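Local coordinates for USG-1 protein homolog (Pseudomonas aeruginosa, PDB 2HJS) that probably acts as an NAD- or NADP-dependent oxidoreductase on an aldehyde or oxo group, as in the aspartate-semialdehyde dehydrogenase family, and pairs into a dimer, at residues A[69-75]-A[92-98]; A[255-260]-A[306-310]. One frame throughout, in Å; residues are numbered along the deposited sequence.

How the contacts relate
The two contacts sit in the two different sheets of this probable dehydrogenase. Contact 1 (69-75 with 92-98) comes first along the chain and closes before contact 2 opens; it joins neighbouring parallel strands of the Rossmann-type sheet in the family's NAD-binding region. Contact 2 (255-260 with 306-310) belongs to the dimerisation region, where a connection leading into helix 260-269 meets the start of strand 308-315 in the second mixed sheet. The centres of contact 1 and contact 2 are about 41 Å apart, on opposite sides of the chain's centre, and the nearest atoms of the two contacts stay about 27 Å apart. They share no strand or sheet, and the second subunit reaches contact 2 but not contact 1.

Contact 1 (A[69-75]-A[92-98])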
ATOM      1  N   VAL A  69     -23.898 -30.873 -18.951  1.00 52.66           N
ATOM      2  CA  VAL A  69     -24.173 -29.494 -18.638  1.00 52.38           C
ATOM      3  C   VAL A  69     -24.019 -28.612 -19.886  1.00 52.76           C
ATOM      4  O   VAL A  69     -23.310 -28.961 -20.879  1.00 54.03           O
ATOM      5  CB  VAL A  69     -23.323 -28.993 -17.397  1.00 52.33           C
ATOM      6  CG1 VAL A  69     -23.825 -29.656 -16.139  1.00 52.80           C
ATOM      7  CG2 VAL A  69     -21.828 -29.303 -17.550  1.00 51.67           C
ATOM      8  N   GLY A  70     -24.683 -27.460 -19.836  1.00 53.07           N
ATOM      9  CA  GLY A  70     -24.579 -26.455 -20.888  1.00 52.70           C
ATOM     10  C   GLY A  70     -23.648 -25.282 -20.570  1.00 50.45           C
ATOM     11  O   GLY A  70     -23.212 -24.584 -21.482  1.00 52.39           O
ATOM     12  N   LEU A  71     -23.369 -25.043 -19.286  1.00 49.82           N
ATOM     13  CA  LEU A  71     -22.459 -23.983 -18.823  1.00 48.09           C
ATOM     14  C   LEU A  71     -21.645 -24.452 -17.593  1.00 48.47           C
ATOM     15  O   LEU A  71     -22.205 -25.138 -16.725  1.00 48.01           O
ATOM     16  CB  LEU A  71     -23.243 -22.701 -18.459  1.00 47.92           C
ATOM     17  CG  LEU A  71     -22.487 -21.469 -17.886  1.00 46.86           C
ATOM     18  CD1 LEU A  71     -21.443 -20.882 -18.886  1.00 44.52           C
ATOM     19  CD2 LEU A  71     -23.485 -20.376 -17.492  1.00 47.44           C
ATOM     20  N   ALA A  72     -20.340 -24.081 -17.523  1.00 47.95           N
ATOM     21  CA  ALA A  72     -19.464 -24.442 -16.400  1.00 47.15           C
ATOM     22  C   ALA A  72     -18.653 -23.241 -15.936  1.00 47.97           C
ATOM     23  O   ALA A  72     -18.013 -22.551 -16.740  1.00 47.48           O
ATOM     24  CB  ALA A  72     -18.539 -25.585 -16.742  1.00 46.04           C
ATOM     25  N   PHE A  73     -18.706 -22.995 -14.631  1.00 47.67           N
ATOM     26  CA  PHE A  73     -17.828 -22.022 -14.002  1.00 47.69           C
ATOM     27  C   PHE A  73     -16.643 -22.776 -13.443  1.00 47.83           C
ATOM     28  O   PHE A  73     -16.825 -23.655 -12.588  1.00 48.35           O
ATOM     29  CB  PHE A  73     -18.565 -21.330 -12.872  1.00 46.89           C
ATOM     30  CG  PHE A  73     -19.744 -20.516 -13.331  1.00 47.32           C
ATOM     31  CD1 PHE A  73     -19.566 -19.195 -13.777  1.00 45.52           C
ATOM     32  CD2 PHE A  73     -21.034 -21.056 -13.313  1.00 46.14           C
ATOM     33  CE1 PHE A  73     -20.659 -18.421 -14.189  1.00 47.03           C
ATOM     34  CE2 PHE A  73     -22.149 -20.291 -13.736  1.00 47.16           C
ATOM     35  CZ  PHE A  73     -21.960 -18.962 -14.160  1.00 47.17           C
ATOM     36  N   PHE A  74     -15.441 -22.454 -13.927  1.00 47.31           N
ATOM     37  CA  PHE A  74     -14.222 -23.051 -13.402  1.00 47.56           C
ATOM     38  C   PHE A  74     -13.597 -22.088 -12.386  1.00 48.46           C
ATOM     39  O   PHE A  74     -12.950 -21.114 -12.756  1.00 48.26           O
ATOM     40  CB  PHE A  74     -13.239 -23.382 -14.534  1.00 47.29           C
ATOM     41  CG  PHE A  74     -13.468 -24.726 -15.190  1.00 48.02           C
ATOM     42  CD1 PHE A  74     -14.603 -24.967 -15.971  1.00 47.71           C
ATOM     43  CD2 PHE A  74     -12.535 -25.755 -15.038  1.00 47.17           C
ATOM     44  CE1 PHE A  74     -14.818 -26.229 -16.569  1.00 46.88           C
ATOM     45  CE2 PHE A  74     -12.730 -26.999 -15.647  1.00 46.48           C
ATOM     46  CZ  PHE A  74     -13.876 -27.238 -16.402  1.00 47.09           C
ATOM     47  N   ALA A  75     -13.823 -22.371 -11.110  1.00 48.61           N
ATOM     48  CA  ALA A  75     -13.318 -21.568 -10.012  1.00 49.55           C
ATOM     49  C   ALA A  75     -12.324 -22.390  -9.189  1.00 49.78           C
ATOM     50  O   ALA A  75     -12.226 -22.222  -7.973  1.00 50.91           O
ATOM     51  CB  ALA A  75     -14.491 -21.096  -9.131  1.00 49.31           C
ATOM     52  N   GLY A  92     -19.411 -29.512 -25.405  1.00 55.71           N
ATOM     53  CA  GLY A  92     -20.582 -28.669 -25.807  1.00 55.47           C
ATOM     54  C   GLY A  92     -20.880 -27.667 -24.722  1.00 55.31           C
ATOM     55  O   GLY A  92     -21.755 -26.793 -24.858  1.00 56.02           O
ATOM     56  N   CYS A  93     -20.098 -27.760 -23.653  1.00 55.30           N
ATOM     57  CA  CYS A  93     -20.320 -26.972 -22.481  1.00 53.90           C
ATOM     58  C   CYS A  93     -19.531 -25.648 -22.558  1.00 53.88           C
ATOM     59  O   CYS A  93     -18.317 -25.649 -22.773  1.00 53.60           O
ATOM     60  CB  CYS A  93     -19.967 -27.839 -21.252  1.00 54.55           C
ATOM     61  SG  CYS A  93     -19.932 -26.876 -19.670  1.00 55.80           S
ATOM     62  N   SER A  94     -20.225 -24.516 -22.403  1.00 52.40           N
ATOM     63  CA  SER A  94     -19.577 -23.223 -22.440  1.00 51.65           C
ATOM     64  C   SER A  94     -18.833 -23.052 -21.119  1.00 51.32           C
ATOM     65  O   SER A  94     -19.323 -23.451 -20.059  1.00 51.81           O
ATOM     66  CB  SER A  94     -20.598 -22.103 -22.598  1.00 51.32           C
ATOM     67  OG  SER A  94     -21.011 -21.954 -23.937  1.00 52.51           O
ATOM     68  N   VAL A  95     -17.650 -22.469 -21.171  1.00 51.01           N
ATOM     69  CA  VAL A  95     -16.815 -22.414 -19.977  1.00 50.14           C
ATOM     70  C   VAL A  95     -16.491 -20.997 -19.627  1.00 50.53           C
ATOM     71  O   VAL A  95     -16.055 -20.215 -20.486  1.00 51.58           O
ATOM     72  CB  VAL A  95     -15.524 -23.243 -20.160  1.00 50.01           C
ATOM     73  CG1 VAL A  95     -14.589 -23.086 -18.967  1.00 47.27           C
ATOM     74  CG2 VAL A  95     -15.871 -24.703 -20.365  1.00 48.08           C
ATOM     75  N   ILE A  96     -16.686 -20.657 -18.359  1.00 49.91           N
ATOM     76  CA  ILE A  96     -16.129 -19.425 -17.830  1.00 48.23           C
ATOM     77  C   ILE A  96     -15.055 -19.795 -16.803  1.00 49.43           C
ATOM     78  O   ILE A  96     -15.372 -20.350 -15.748  1.00 49.49           O
ATOM     79  CB  ILE A  96     -17.201 -18.520 -17.209  1.00 48.17           C
ATOM     80  CG1 ILE A  96     -18.159 -18.015 -18.291  1.00 46.71           C
ATOM     81  CG2 ILE A  96     -16.566 -17.303 -16.477  1.00 45.95           C
ATOM     82  CD1 ILE A  96     -19.492 -17.636 -17.705  1.00 47.98           C
ATOM     83  N   ASP A  97     -13.794 -19.503 -17.125  1.00 48.35           N
ATOM     84  CA  ASP A  97     -12.678 -19.917 -16.295  1.00 48.60           C
ATOM     85  C   ASP A  97     -12.132 -18.747 -15.480  1.00 48.21           C
ATOM     86  O   ASP A  97     -11.648 -17.783 -16.041  1.00 48.17           O
ATOM     87  CB  ASP A  97     -11.565 -20.487 -17.182  1.00 49.07           C
ATOM     88  CG  ASP A  97     -10.310 -20.891 -16.387  1.00 50.63           C
ATOM     89  OD1 ASP A  97     -10.405 -21.120 -15.155  1.00 52.55           O
ATOM     90  OD2 ASP A  97      -9.215 -20.964 -17.003  1.00 53.61           O
ATOM     91  N   LEU A  98     -12.208 -18.836 -14.156  1.00 48.22           N
ATOM     92  CA  LEU A  98     -11.791 -17.736 -13.307  1.00 48.56           C
ATOM     93  C   LEU A  98     -10.277 -17.771 -12.994  1.00 48.71           C
ATOM     94  O   LEU A  98      -9.763 -16.848 -12.406  1.00 48.22           O
ATOM     95  CB  LEU A  98     -12.608 -17.711 -12.015  1.00 48.46           C
ATOM     96  CG  LEU A  98     -14.128 -17.368 -12.098  1.00 49.85           C
ATOM     97  CD1 LEU A  98     -15.049 -18.500 -12.681  1.00 50.11           C
ATOM     98  CD2 LEU A  98     -14.629 -17.021 -10.748  1.00 46.63           C
TER
HETATM   99  O   HOH W   1     -22.927 -23.796 -24.684  1.00 62.73           O
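Strands 71-74 and 94-97 pair in parallel as the two strands of a right-handed beta-alpha-beta crossover, with helix 78-90 between them, inside the Rossmann-type sheet of the probable NAD-binding domain. Leu71 lies across from Ser94, Ala72 from Val95, Phe73 from Ile96 and Phe74 from Asp97. The ladder starts with Ser94 N donating to Gly70 O (3.1 Å) from well above the carbonyl plane. Its next two rungs, Ala72 N to Ser94 O and Ile96 N to Ala72 O, are both 2.8 Å, with each donor nearly in line with the accepting C=O, though the first is bent at hydrogen (149°). Phe74 N to Ile96 O and Leu98 N to Phe74 O complete it. At the entry, a water bridges Gly92 O and Ser94 OG and bonds weakly to Gly70 O, while that hydroxyl also bonds to Phe126 N.

On one face, the Ile96 CD1 methyl meets Phe73 CE1 at 3.8 Å and Leu71 CD1 at 4.0 Å, its side chain running alongside that of Phe73. On the other, Val95 CG1 approaches the Phe74 ring obliquely, 3.5 Å from CD1. With Cys93 SG anti to the backbone N (chi1 170°), the sulfur lies 3.5 Å from Ala72 CB and also touches Val69 CG2. Asp97 OD1 bonds to Ser99 OG, and OD2 to Ser81 OG.

Helix 78-90 packs on the face bearing Val95 and Phe74, helices 17-28 and 317-336 receive Phe73 and Ile96 on the other, and strand 9-12 pairs with the far edge of 71-74.

Contact 2 (A[255-260]-A[306-310]); sequences AEPVDL and PCQVN
Pro306 meets segment 255-260 at the N-terminal end of strand 308-315, an inner strand of the dimerisation-domain sheet, where a strand-to-helix connection packs over the strand's start. Its carbonyl takes the one direct hydrogen bond between the segments, from Val258 N at 2.9 Å; the bond is nearly straight at hydrogen (172°), but the donor is tilted from the carbonyl plane. The same oxygen accepts from a water that also donates to Val258 O, so the Val258 backbone is tied to Pro306 both directly and through solvent. The two proline rings touch through Pro306 CB and Pro257 CB.

At Cys307 the sulfur swings beside its own backbone N (chi1 -56°), which brings SG to 4.0 Å from Pro257 CD. Gln308 turns from the connection toward the dimer interface, its OE1 bonded to Asn234 ND2 of the second subunit.

Val309 points back at segment 255-260. Its side chain crosses that of Val258 at about a right angle, with Val309 CB 4.0 Å from both Val258 CG1 and CG2. Beyond it, at the first turn of helix 260-269, Leu260 CD2 rests 3.9 Å from Val309 CG2. Asn310 faces away again, and its OD1 accepts from the same Asn234 ND2 of the second subunit.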
ATOM      1  N   ALA A 255      -4.185  13.526 -20.509  1.00 50.48           N
ATOM      2  CA  ALA A 255      -3.699  14.425 -21.540  1.00 50.48           C
ATOM      3  C   ALA A 255      -4.071  15.883 -21.246  1.00 50.61           C
ATOM      4  O   ALA A 255      -3.356  16.789 -21.638  1.00 50.54           O
ATOM      5  CB  ALA A 255      -4.237  13.989 -22.915  1.00 49.84           C
ATOM      6  N   GLU A 256      -5.185  16.059 -20.529  0.50 50.65           N
ATOM      7  CA  GLU A 256      -5.828  17.353 -20.278  0.50 51.02           C
ATOM      8  C   GLU A 256      -6.045  17.481 -18.756  0.50 50.42           C
ATOM      9  O   GLU A 256      -6.134  16.455 -18.073  0.50 49.79           O
ATOM     10  CB  GLU A 256      -7.195  17.399 -20.995  0.50 50.98           C
ATOM     11  CG  GLU A 256      -7.208  16.869 -22.457  0.50 52.05           C
ATOM     12  CD  GLU A 256      -8.531  16.190 -22.855  0.50 52.84           C
ATOM     13  OE1 GLU A 256      -8.524  14.951 -23.096  0.50 53.61           O
ATOM     14  OE2 GLU A 256      -9.574  16.888 -22.922  0.50 54.34           O
ATOM     15  N   PRO A 257      -6.100  18.728 -18.212  1.00 50.29           N
ATOM     16  CA  PRO A 257      -6.546  18.862 -16.807  1.00 50.17           C
ATOM     17  C   PRO A 257      -7.863  18.112 -16.531  1.00 50.45           C
ATOM     18  O   PRO A 257      -8.820  18.217 -17.306  1.00 50.54           O
ATOM     19  CB  PRO A 257      -6.736  20.370 -16.641  1.00 50.01           C
ATOM     20  CG  PRO A 257      -5.739  20.975 -17.614  1.00 50.00           C
ATOM     21  CD  PRO A 257      -5.734  20.044 -18.795  1.00 50.21           C
ATOM     22  N   VAL A 258      -7.891  17.334 -15.454  1.00 50.19           N
ATOM     23  CA  VAL A 258      -9.038  16.478 -15.149  1.00 50.48           C
ATOM     24  C   VAL A 258     -10.164  17.276 -14.502  1.00 50.39           C
ATOM     25  O   VAL A 258      -9.943  18.006 -13.534  1.00 49.98           O
ATOM     26  CB  VAL A 258      -8.629  15.286 -14.240  1.00 50.47           C
ATOM     27  CG1 VAL A 258      -9.818  14.402 -13.929  1.00 52.28           C
ATOM     28  CG2 VAL A 258      -7.552  14.448 -14.902  1.00 50.02           C
ATOM     29  N   ASP A 259     -11.366  17.145 -15.066  1.00 51.15           N
ATOM     30  CA  ASP A 259     -12.594  17.651 -14.468  1.00 51.21           C
ATOM     31  C   ASP A 259     -12.976  16.661 -13.379  1.00 50.88           C
ATOM     32  O   ASP A 259     -13.579  15.629 -13.656  1.00 50.61           O
ATOM     33  CB  ASP A 259     -13.705  17.710 -15.521  1.00 52.51           C
ATOM     34  CG  ASP A 259     -14.956  18.483 -15.050  1.00 53.88           C
ATOM     35  OD1 ASP A 259     -15.082  18.811 -13.841  1.00 54.59           O
ATOM     36  OD2 ASP A 259     -15.820  18.776 -15.928  1.00 57.93           O
ATOM     37  N   LEU A 260     -12.592  16.973 -12.145  1.00 50.42           N
ATOM     38  CA  LEU A 260     -12.847  16.100 -11.001  1.00 49.63           C
ATOM     39  C   LEU A 260     -14.347  15.866 -10.761  1.00 49.25           C
ATOM     40  O   LEU A 260     -14.772  14.740 -10.546  1.00 50.32           O
ATOM     41  CB  LEU A 260     -12.164  16.668  -9.743  1.00 49.02           C
ATOM     42  CG  LEU A 260     -10.633  16.767  -9.803  1.00 48.96           C
ATOM     43  CD1 LEU A 260     -10.064  17.452  -8.553  1.00 47.42           C
ATOM     44  CD2 LEU A 260      -9.970  15.426 -10.047  1.00 47.06           C
ATOM     45  N   PRO A 306      -2.641  19.339 -12.420  1.00 53.27           N
ATOM     46  CA  PRO A 306      -4.071  19.153 -12.689  1.00 52.48           C
ATOM     47  C   PRO A 306      -4.372  18.019 -13.696  1.00 51.76           C
ATOM     48  O   PRO A 306      -5.501  17.553 -13.752  1.00 50.46           O
ATOM     49  CB  PRO A 306      -4.519  20.515 -13.252  1.00 52.40           C
ATOM     50  CG  PRO A 306      -3.264  21.221 -13.645  1.00 52.85           C
ATOM     51  CD  PRO A 306      -2.161  20.681 -12.813  1.00 53.07           C
ATOM     52  N   CYS A 307      -3.367  17.583 -14.463  1.00 51.41           N
ATOM     53  CA  CYS A 307      -3.531  16.472 -15.422  1.00 51.99           C
ATOM     54  C   CYS A 307      -3.464  15.071 -14.747  1.00 51.16           C
ATOM     55  O   CYS A 307      -3.601  14.048 -15.423  1.00 50.85           O
ATOM     56  CB  CYS A 307      -2.484  16.571 -16.547  1.00 53.01           C
ATOM     57  SG  CYS A 307      -2.462  18.156 -17.490  1.00 58.70           S
ATOM     58  N   GLN A 308      -3.256  15.043 -13.426  1.00 49.99           N
ATOM     59  CA  GLN A 308      -3.246  13.812 -12.630  1.00 49.88           C
ATOM     60  C   GLN A 308      -4.520  13.639 -11.820  1.00 49.10           C
ATOM     61  O   GLN A 308      -5.023  14.600 -11.249  1.00 49.12           O
ATOM     62  CB  GLN A 308      -2.103  13.849 -11.624  1.00 49.78           C
ATOM     63  CG  GLN A 308      -0.772  13.435 -12.172  1.00 52.27           C
ATOM     64  CD  GLN A 308       0.348  13.692 -11.203  1.00 54.78           C
ATOM     65  OE1 GLN A 308       0.134  13.900 -10.000  1.00 54.78           O
ATOM     66  NE2 GLN A 308       1.567  13.725 -11.726  1.00 59.85           N
ATOM     67  N   VAL A 309      -5.031  12.415 -11.748  1.00 48.13           N
ATOM     68  CA  VAL A 309      -6.159  12.142 -10.865  1.00 47.87           C
ATOM     69  C   VAL A 309      -5.844  10.859 -10.130  1.00 48.06           C
ATOM     70  O   VAL A 309      -5.363   9.902 -10.736  1.00 48.64           O
ATOM     71  CB  VAL A 309      -7.558  12.096 -11.614  1.00 47.81           C
ATOM     72  CG1 VAL A 309      -7.580  11.056 -12.746  1.00 46.04           C
ATOM     73  CG2 VAL A 309      -8.732  11.821 -10.632  1.00 47.21           C
ATOM     74  N   ASN A 310      -6.091  10.867  -8.825  1.00 47.90           N
ATOM     75  CA  ASN A 310      -5.946   9.688  -7.981  1.00 47.69           C
ATOM     76  C   ASN A 310      -7.295   9.109  -7.670  1.00 48.45           C
ATOM     77  O   ASN A 310      -8.256   9.853  -7.579  1.00 47.13           O
ATOM     78  CB  ASN A 310      -5.316  10.070  -6.654  1.00 47.81           C
ATOM     79  CG  ASN A 310      -3.876  10.455  -6.800  1.00 48.14           C
ATOM     80  OD1 ASN A 310      -3.552  11.629  -7.001  1.00 50.31           O
ATOM     81  ND2 ASN A 310      -2.995   9.461  -6.764  1.00 49.27           N
TER
HETATM   82  O   HOH W   2      -7.715  18.584 -12.211  1.00 49.81           O